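Local coordinates for protein L-Ribose isomerase (Acinetobacter, PDB 4Q0S) that interconverts the non-natural aldose L-ribose and, in all likelihood, the ketose L-ribulose, using a metal-containing sugar pocket inside a cupin barrel, at residues Y126-L130 with G131-V135; P160-E163 with G164-L167; Y38-E42 with K43-D47; F201-P204 with P205-V209. One frame throughout, in Å; residues are numbered along the deposited sequence.

Contact 1 of 4, residues Y126-L130 with G131-V135; sequences YEVVL and GEMEV
Tyr126 and Met133 meet across a tight strand-to-strand connection of the cupin barrel, where strand 124-130 of one sheet runs through Gly131 into strand 132-137 of the other. The short segment axes approach to 7.5 Å at an angle of 144°, and no hydrogen bond joins the two segments. Side chains make most of the contact, with the Gly131 backbone joining at the bend.

The aromatic part comes first. Met133 leaves the main chain with CG anti to its N (chi1 176°) and stays extended to its end, crossing the tyrosine side chain at about a right angle. This puts its methyl CE over one ring face, 3.9 Å from the centroid of the Tyr126 ring, a CH-pi contact, while the sulfur sits obliquely off the same ring as a Met-aromatic contact. Tyr126 OH is hydrogen-bonded to Glu124 OE1, Glu124 being a cobalt ligand, and the side chain also touches the bound D-ribitol; Met133 therefore backs a residue of the sugar pocket.

Aliphatic packing continues toward the turn. Val128 CG2 lies 3.6 Å from Met133 CB, with Leu184 of strand 180-185 against both residues. At the bend, Gly131 has a positive phi (80°), and Leu130 shares Val212 with Val129 in a classic beta bulge. The other valine branch faces the glycine carbonyl: Val128 CG1 to Gly131 O is 3.2 Å.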
# COMPACT_ATOMS: atom_id res chain seq x y z
N TYR A 126 4.65 19.46 -0.50
CA TYR A 126 3.82 18.45 -1.15
C TYR A 126 4.50 17.12 -1.36
O TYR A 126 5.68 17.05 -1.69
CB TYR A 126 3.34 18.94 -2.53
CG TYR A 126 2.80 20.34 -2.56
CD1 TYR A 126 1.80 20.74 -1.68
CD2 TYR A 126 3.29 21.27 -3.47
CE1 TYR A 126 1.29 22.03 -1.71
CE2 TYR A 126 2.79 22.57 -3.51
CZ TYR A 126 1.79 22.94 -2.62
OH TYR A 126 1.30 24.23 -2.64
N GLU A 127 3.72 16.06 -1.20
CA GLU A 127 4.18 14.69 -1.40
C GLU A 127 3.07 14.02 -2.19
O GLU A 127 1.96 13.84 -1.68
CB GLU A 127 4.36 13.99 -0.05
CG GLU A 127 4.80 12.54 -0.16
CD GLU A 127 4.59 11.76 1.13
OE1 GLU A 127 4.94 12.27 2.21
OE2 GLU A 127 4.08 10.62 1.06
N VAL A 128 3.33 13.67 -3.45
CA VAL A 128 2.31 13.01 -4.25
C VAL A 128 2.24 11.54 -3.85
O VAL A 128 3.26 10.85 -3.80
CB VAL A 128 2.60 13.13 -5.77
CG1 VAL A 128 1.58 12.31 -6.58
CG2 VAL A 128 2.54 14.61 -6.19
N VAL A 129 1.04 11.06 -3.56
CA VAL A 129 0.86 9.67 -3.16
C VAL A 129 0.35 8.84 -4.32
O VAL A 129 0.78 7.70 -4.52
CB VAL A 129 -0.14 9.57 -1.98
CG1 VAL A 129 -0.26 8.11 -1.51
CG2 VAL A 129 0.31 10.47 -0.84
N LEU A 130 -0.56 9.43 -5.10
CA LEU A 130 -1.13 8.76 -6.26
C LEU A 130 -1.41 9.78 -7.35
O LEU A 130 -1.81 10.91 -7.07
CB LEU A 130 -2.44 8.06 -5.87
CG LEU A 130 -3.03 7.13 -6.92
CD1 LEU A 130 -2.20 5.86 -6.97
CD2 LEU A 130 -4.48 6.80 -6.60
N GLY A 131 -1.19 9.38 -8.60
CA GLY A 131 -1.43 10.29 -9.71
C GLY A 131 -0.26 11.24 -9.87
O GLY A 131 0.85 10.96 -9.40
N GLU A 132 -0.49 12.37 -10.52
CA GLU A 132 0.56 13.35 -10.73
C GLU A 132 -0.01 14.72 -10.44
O GLU A 132 -1.19 14.97 -10.67
CB GLU A 132 1.10 13.29 -12.17
CG GLU A 132 1.50 11.89 -12.59
CD GLU A 132 2.63 11.87 -13.61
OE1 GLU A 132 2.74 12.82 -14.42
OE2 GLU A 132 3.39 10.88 -13.61
N MET A 133 0.84 15.59 -9.91
CA MET A 133 0.39 16.91 -9.54
C MET A 133 1.05 18.00 -10.38
O MET A 133 2.28 18.10 -10.45
CB MET A 133 0.69 17.12 -8.06
CG MET A 133 0.38 18.49 -7.52
SD MET A 133 1.06 18.62 -5.87
CE MET A 133 -0.08 19.81 -5.10
N GLU A 134 0.22 18.81 -11.02
CA GLU A 134 0.72 19.91 -11.83
C GLU A 134 0.52 21.17 -11.02
O GLU A 134 -0.61 21.60 -10.76
CB GLU A 134 -0.02 19.99 -13.17
CG GLU A 134 0.41 18.88 -14.13
CD GLU A 134 -0.15 19.04 -15.53
OE1 GLU A 134 0.65 19.02 -16.48
OE2 GLU A 134 -1.38 19.19 -15.69
N VAL A 135 1.64 21.75 -10.60
CA VAL A 135 1.63 22.95 -9.78
C VAL A 135 1.97 24.18 -10.61
O VAL A 135 2.89 24.17 -11.43
CB VAL A 135 2.67 22.84 -8.63
CG1 VAL A 135 2.49 23.99 -7.65
CG2 VAL A 135 2.50 21.50 -7.91

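Contact 2 of 4, residues P160-E163 with G164-L167; sequences PWPE and GVAL
Trp161 and Val165 carry this open bend in the long loop between strands 132-137 and 180-185. The six-membered part of the indole does the touching: Trp161 CZ3 is 3.8 Å from Val165 CG1, which approaches obliquely, the two side chains crossing at about a right angle. Further round, Leu167 reaches the rim near the ring plane, its CD2 4.0 Å from Trp161 CH2.

With CG1 anti to the backbone N (chi1 174°), Val165 lays that branch and CB against the six-membered ring, while CG2 reaches both Trp161 CE3 and Pro162, 4.0 Å from Pro162 CG and 3.7 Å from Pro162 O. No direct hydrogen bond closes the bend. One water does it instead, donating to Pro162 O at 3.0 Å and accepting from Val165 N at 3.1 Å; Gly164 lies near the bottom of the bend with positive phi, a conformation that favours glycine.

The contact lies at the surface, with its inner side against the sheet. Trp161 NE1 is hydrogen-bonded to Leu178 O, and the indole meets the Phe136 ring with planes at about 45°. Pro162 rests on Glu134 and Tyr181, and Val165 on Phe136, so the loop covers neighbouring strands 132-137 and 180-185.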
# COMPACT_ATOMS: atom_id res chain seq x y z
N PRO A 160 8.22 26.58 -17.80
CA PRO A 160 7.03 27.27 -18.29
C PRO A 160 5.90 26.26 -18.31
O PRO A 160 6.13 25.05 -18.18
CB PRO A 160 7.43 27.70 -19.70
CG PRO A 160 8.40 26.64 -20.11
CD PRO A 160 9.23 26.46 -18.86
N TRP A 161 4.68 26.74 -18.46
CA TRP A 161 3.53 25.86 -18.51
C TRP A 161 3.57 25.01 -19.77
O TRP A 161 4.08 25.44 -20.80
CB TRP A 161 2.24 26.67 -18.59
CG TRP A 161 1.75 27.27 -17.33
CD1 TRP A 161 2.49 27.81 -16.32
CD2 TRP A 161 0.38 27.50 -16.99
NE1 TRP A 161 1.67 28.37 -15.38
CE2 TRP A 161 0.36 28.20 -15.77
CE3 TRP A 161 -0.84 27.19 -17.61
CZ2 TRP A 161 -0.82 28.59 -15.15
CZ3 TRP A 161 -2.02 27.58 -17.00
CH2 TRP A 161 -2.00 28.27 -15.78
N PRO A 162 3.07 23.77 -19.68
CA PRO A 162 3.09 22.96 -20.90
C PRO A 162 1.91 23.54 -21.68
O PRO A 162 1.14 24.33 -21.12
CB PRO A 162 2.80 21.55 -20.37
CG PRO A 162 1.92 21.81 -19.18
CD PRO A 162 2.62 22.99 -18.52
N GLU A 163 1.76 23.18 -22.94
CA GLU A 163 0.64 23.72 -23.71
C GLU A 163 -0.67 22.97 -23.49
O GLU A 163 -0.67 21.80 -23.10
CB GLU A 163 0.97 23.69 -25.20
CG GLU A 163 2.10 24.61 -25.61
CD GLU A 163 2.29 24.63 -27.10
OE1 GLU A 163 2.53 23.54 -27.68
OE2 GLU A 163 2.20 25.72 -27.70
N GLY A 164 -1.78 23.66 -23.75
CA GLY A 164 -3.09 23.05 -23.64
C GLY A 164 -3.67 22.84 -22.26
O GLY A 164 -4.39 21.86 -22.04
N VAL A 165 -3.38 23.73 -21.32
CA VAL A 165 -3.92 23.58 -19.98
C VAL A 165 -5.29 24.26 -19.93
O VAL A 165 -5.39 25.49 -20.01
CB VAL A 165 -2.99 24.22 -18.92
CG1 VAL A 165 -3.65 24.18 -17.55
CG2 VAL A 165 -1.66 23.48 -18.89
N ALA A 166 -6.35 23.46 -19.81
CA ALA A 166 -7.71 23.99 -19.75
C ALA A 166 -7.99 24.54 -18.36
O ALA A 166 -7.92 23.82 -17.37
CB ALA A 166 -8.72 22.89 -20.09
N LEU A 167 -8.32 25.83 -18.30
CA LEU A 167 -8.61 26.49 -17.04
C LEU A 167 -10.12 26.66 -16.88
O LEU A 167 -10.87 26.65 -17.87
CB LEU A 167 -7.93 27.86 -17.01
CG LEU A 167 -6.40 27.86 -17.05
CD1 LEU A 167 -5.88 29.29 -17.11
CD2 LEU A 167 -5.85 27.15 -15.82
O HOH W 1 -1.32 26.01 -21.23

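Contact 3 of 4, residues Y38-E42 with K43-D47; sequences YPITE and KMVND
Met44 folds back onto Tyr38, Ile40 and Thr41 in the loop that links helix 19-35 to strand 50-52, which holds inverse gamma turns centred on Pro39 and Val45. Its CG lies beside the backbone N, and the chain then bends at chi3 (59°), which swings the methyl back along the preceding residues. Met44 CE ends at the edge of the Tyr38 ring, near its plane and 4.0 Å from Tyr38 CE2, and it also lies 3.8 Å from Ile40 CA. The sulfur takes a weak but nearly straight hydrogen bond from Thr41 N (3.3 Å to Met44 SD, 178° at the hydrogen).

Thr41 OG1 sits between its own N and carbonyl carbon (chi1 56°), a position that places it 3.1 Å from Met44 SD. Separately, Ile40 CG2 packs on Val45 CG2. The main chain is held by a bond from Val45 N to Glu42 O and a weak one from Met44 N to Thr41 O.

Helix 19-35 receives Val45, strand 73-82 supports Met44 through Phe77 and Ser79, and Tyr38 OH is bonded to Asp103. Downstream, Asn46 turns its amide back: ND2 donates to Lys43 O at 2.7 Å, approaching in the carbonyl plane.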
# COMPACT_ATOMS: atom_id res chain seq x y z
N TYR A 38 -3.47 6.53 4.58
CA TYR A 38 -3.53 7.82 5.26
C TYR A 38 -4.46 7.55 6.45
O TYR A 38 -5.51 6.93 6.29
CB TYR A 38 -4.11 8.92 4.36
CG TYR A 38 -3.86 10.31 4.92
CD1 TYR A 38 -2.59 10.89 4.86
CD2 TYR A 38 -4.86 11.00 5.60
CE1 TYR A 38 -2.33 12.13 5.47
CE2 TYR A 38 -4.61 12.23 6.21
CZ TYR A 38 -3.34 12.79 6.14
OH TYR A 38 -3.10 14.00 6.77
N PRO A 39 -4.09 8.01 7.66
CA PRO A 39 -4.91 7.79 8.86
C PRO A 39 -6.18 8.62 8.94
O PRO A 39 -6.24 9.60 9.69
CB PRO A 39 -3.93 8.11 9.99
CG PRO A 39 -3.14 9.26 9.40
CD PRO A 39 -2.87 8.78 7.98
N ILE A 40 -7.19 8.23 8.18
CA ILE A 40 -8.46 8.94 8.17
C ILE A 40 -9.42 8.43 9.24
O ILE A 40 -9.81 7.26 9.23
CB ILE A 40 -9.12 8.82 6.78
CG1 ILE A 40 -8.27 9.55 5.74
CG2 ILE A 40 -10.54 9.39 6.82
CD1 ILE A 40 -8.84 9.53 4.35
N THR A 41 -9.78 9.30 10.17
CA THR A 41 -10.69 8.96 11.25
C THR A 41 -12.12 9.35 10.85
O THR A 41 -12.31 10.05 9.86
CB THR A 41 -10.33 9.71 12.54
OG1 THR A 41 -10.30 11.12 12.28
CG2 THR A 41 -8.96 9.27 13.05
N GLU A 42 -13.10 8.91 11.62
CA GLU A 42 -14.50 9.22 11.32
C GLU A 42 -14.78 10.71 11.29
O GLU A 42 -15.46 11.20 10.40
CB GLU A 42 -15.43 8.56 12.34
CG GLU A 42 -15.63 7.09 12.13
CD GLU A 42 -16.51 6.48 13.20
OE1 GLU A 42 -17.64 6.97 13.40
OE2 GLU A 42 -16.07 5.50 13.85
N LYS A 43 -14.27 11.43 12.29
CA LYS A 43 -14.49 12.87 12.37
C LYS A 43 -13.94 13.62 11.16
O LYS A 43 -14.43 14.70 10.82
CB LYS A 43 -13.85 13.42 13.65
CG LYS A 43 -12.34 13.23 13.71
CD LYS A 43 -11.69 14.19 14.70
CE LYS A 43 -12.21 13.99 16.11
NZ LYS A 43 -11.56 14.94 17.07
N MET A 44 -12.92 13.07 10.52
CA MET A 44 -12.33 13.71 9.35
C MET A 44 -13.24 13.63 8.13
O MET A 44 -13.17 14.47 7.22
CB MET A 44 -10.96 13.09 9.05
CG MET A 44 -9.92 13.40 10.12
SD MET A 44 -8.46 12.35 10.06
CE MET A 44 -7.88 12.72 8.39
N VAL A 45 -14.09 12.61 8.09
CA VAL A 45 -15.01 12.44 6.97
C VAL A 45 -16.28 13.21 7.32
O VAL A 45 -17.23 12.65 7.87
CB VAL A 45 -15.32 10.95 6.74
CG1 VAL A 45 -16.20 10.78 5.51
CG2 VAL A 45 -14.02 10.17 6.57
N ASN A 46 -16.27 14.50 7.01
CA ASN A 46 -17.39 15.38 7.33
C ASN A 46 -17.84 16.24 6.15
O ASN A 46 -17.30 16.14 5.04
CB ASN A 46 -17.00 16.30 8.49
CG ASN A 46 -15.68 17.01 8.25
OD1 ASN A 46 -15.54 17.75 7.28
ND2 ASN A 46 -14.71 16.78 9.12
N ASP A 47 -18.84 17.09 6.40
CA ASP A 47 -19.40 17.96 5.37
C ASP A 47 -18.52 19.15 5.02
O ASP A 47 -18.94 20.02 4.26
CB ASP A 47 -20.78 18.47 5.79
CG ASP A 47 -21.81 17.36 5.89
OD1 ASP A 47 -21.63 16.32 5.20
OD2 ASP A 47 -22.80 17.53 6.63

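Contact 4 of 4, residues F201-P204 with P205-V209; sequences FRCP and PDSDV
Pro205 sets its CD–CG edge on one face of the Arg202 guanidinium, CD over the centre and 3.3 Å above the plane. Arg202 gets there by an extended chain from CG to NE, crossing the proline at about a right angle; the guanidinium CZ is 3.4 Å from Pro205 CD, and NH1 is equally close to Pro205 CG. The group's rotation is probably fixed from a second direction too, because Arg202 NE makes a salt bridge with Glu134 on the adjacent strand 132-137.

Asp206 comes next and bends back over the first proline: its OD1 is 3.3 Å from Pro204 CB. Pro204 to Ser207 form a type I beta turn, with Pro205 and Asp206 at the two central positions. This turn takes the chain off the end of strand 199-202, on its way from one sheet of the cupin barrel to strand 211-217 of the other.

At Ser207 the turn is closed by the bond from Ser207 N to Pro204 O, 3.2 Å long with 157° at the hydrogen. The donor stands well above the carbonyl plane of Pro204. Ser207 CB packs 3.6 Å from Cys203 SG, which is itself directed there by lying anti to its backbone N (chi1 171°).

Asp208 forms a salt bridge with Lys34 of the third subunit. Val209 ends the segment, its carbonyl O 3.7 Å from Cys203 SG.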
# COMPACT_ATOMS: atom_id res chain seq x y z
N PHE A 201 -2.89 24.15 -8.26
CA PHE A 201 -2.49 22.86 -8.80
C PHE A 201 -3.70 22.07 -9.27
O PHE A 201 -4.82 22.31 -8.82
CB PHE A 201 -1.68 22.07 -7.76
CG PHE A 201 -2.40 21.84 -6.45
CD1 PHE A 201 -3.32 20.80 -6.32
CD2 PHE A 201 -2.13 22.64 -5.34
CE1 PHE A 201 -3.95 20.55 -5.09
CE2 PHE A 201 -2.76 22.41 -4.11
CZ PHE A 201 -3.67 21.36 -3.99
N ARG A 202 -3.46 21.15 -10.19
CA ARG A 202 -4.53 20.34 -10.73
C ARG A 202 -4.04 18.92 -10.99
O ARG A 202 -2.84 18.65 -10.98
CB ARG A 202 -5.03 20.89 -12.07
CG ARG A 202 -4.08 20.60 -13.22
CD ARG A 202 -4.71 20.82 -14.60
NE ARG A 202 -3.84 20.34 -15.67
CZ ARG A 202 -4.16 20.33 -16.96
NH1 ARG A 202 -5.35 20.78 -17.36
NH2 ARG A 202 -3.30 19.86 -17.86
N CYS A 203 -5.00 18.05 -11.23
CA CYS A 203 -4.75 16.67 -11.58
C CYS A 203 -4.91 16.69 -13.10
O CYS A 203 -5.87 17.27 -13.61
CB CYS A 203 -5.82 15.76 -10.97
SG CYS A 203 -5.77 14.06 -11.55
N PRO A 204 -3.96 16.12 -13.85
CA PRO A 204 -4.09 16.12 -15.31
C PRO A 204 -5.46 15.53 -15.68
O PRO A 204 -5.92 14.58 -15.06
CB PRO A 204 -2.94 15.23 -15.76
CG PRO A 204 -1.90 15.48 -14.73
CD PRO A 204 -2.70 15.47 -13.44
N PRO A 205 -6.12 16.10 -16.70
CA PRO A 205 -7.45 15.64 -17.15
C PRO A 205 -7.50 14.21 -17.69
O PRO A 205 -8.55 13.58 -17.69
CB PRO A 205 -7.81 16.66 -18.24
CG PRO A 205 -7.02 17.87 -17.87
CD PRO A 205 -5.70 17.29 -17.45
N ASP A 206 -6.36 13.72 -18.15
CA ASP A 206 -6.29 12.38 -18.72
C ASP A 206 -5.90 11.32 -17.70
O ASP A 206 -5.68 10.16 -18.05
CB ASP A 206 -5.31 12.38 -19.89
CG ASP A 206 -3.90 12.74 -19.46
OD1 ASP A 206 -3.75 13.60 -18.56
OD2 ASP A 206 -2.94 12.17 -20.02
N SER A 207 -5.81 11.71 -16.44
CA SER A 207 -5.43 10.79 -15.38
C SER A 207 -6.48 9.71 -15.14
O SER A 207 -7.68 9.99 -15.12
CB SER A 207 -5.18 11.55 -14.08
OG SER A 207 -4.82 10.66 -13.04
N ASP A 208 -6.02 8.49 -14.97
CA ASP A 208 -6.91 7.36 -14.71
C ASP A 208 -7.23 7.28 -13.23
O ASP A 208 -8.07 6.49 -12.81
CB ASP A 208 -6.24 6.07 -15.16
CG ASP A 208 -4.83 5.94 -14.62
OD1 ASP A 208 -4.00 6.84 -14.90
OD2 ASP A 208 -4.55 4.96 -13.92
N VAL A 209 -6.54 8.08 -12.42
CA VAL A 209 -6.78 8.09 -10.99
C VAL A 209 -6.83 9.51 -10.45
O VAL A 209 -6.31 10.43 -11.07
CB VAL A 209 -5.68 7.32 -10.19
CG1 VAL A 209 -5.64 5.87 -10.63
CG2 VAL A 209 -4.33 7.99 -10.37

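In the fold
Contacts 1 and 4 sit on neighbouring strands, 132-137 and 199-202, with centres 10 Å apart. Their direct ties include the salt bridge from Glu134 OE2 to Arg202 NE (2.7 Å) and Met133 CE against Phe201 CG (3.4 Å). Together they reach the sugar pocket: Tyr126 and Phe201 both touch D-ribitol, and the Tyr126 side chain is about 5 Å from the cobalt ion. Contact 2 covers the outside of this region, its Val165 CG1 3.8 Å from Arg202 NH1. Contact 3 lies on the opposite side of the chain's centre from contact 2, about 34 Å between centres; like contact 1, it touches the second subunit.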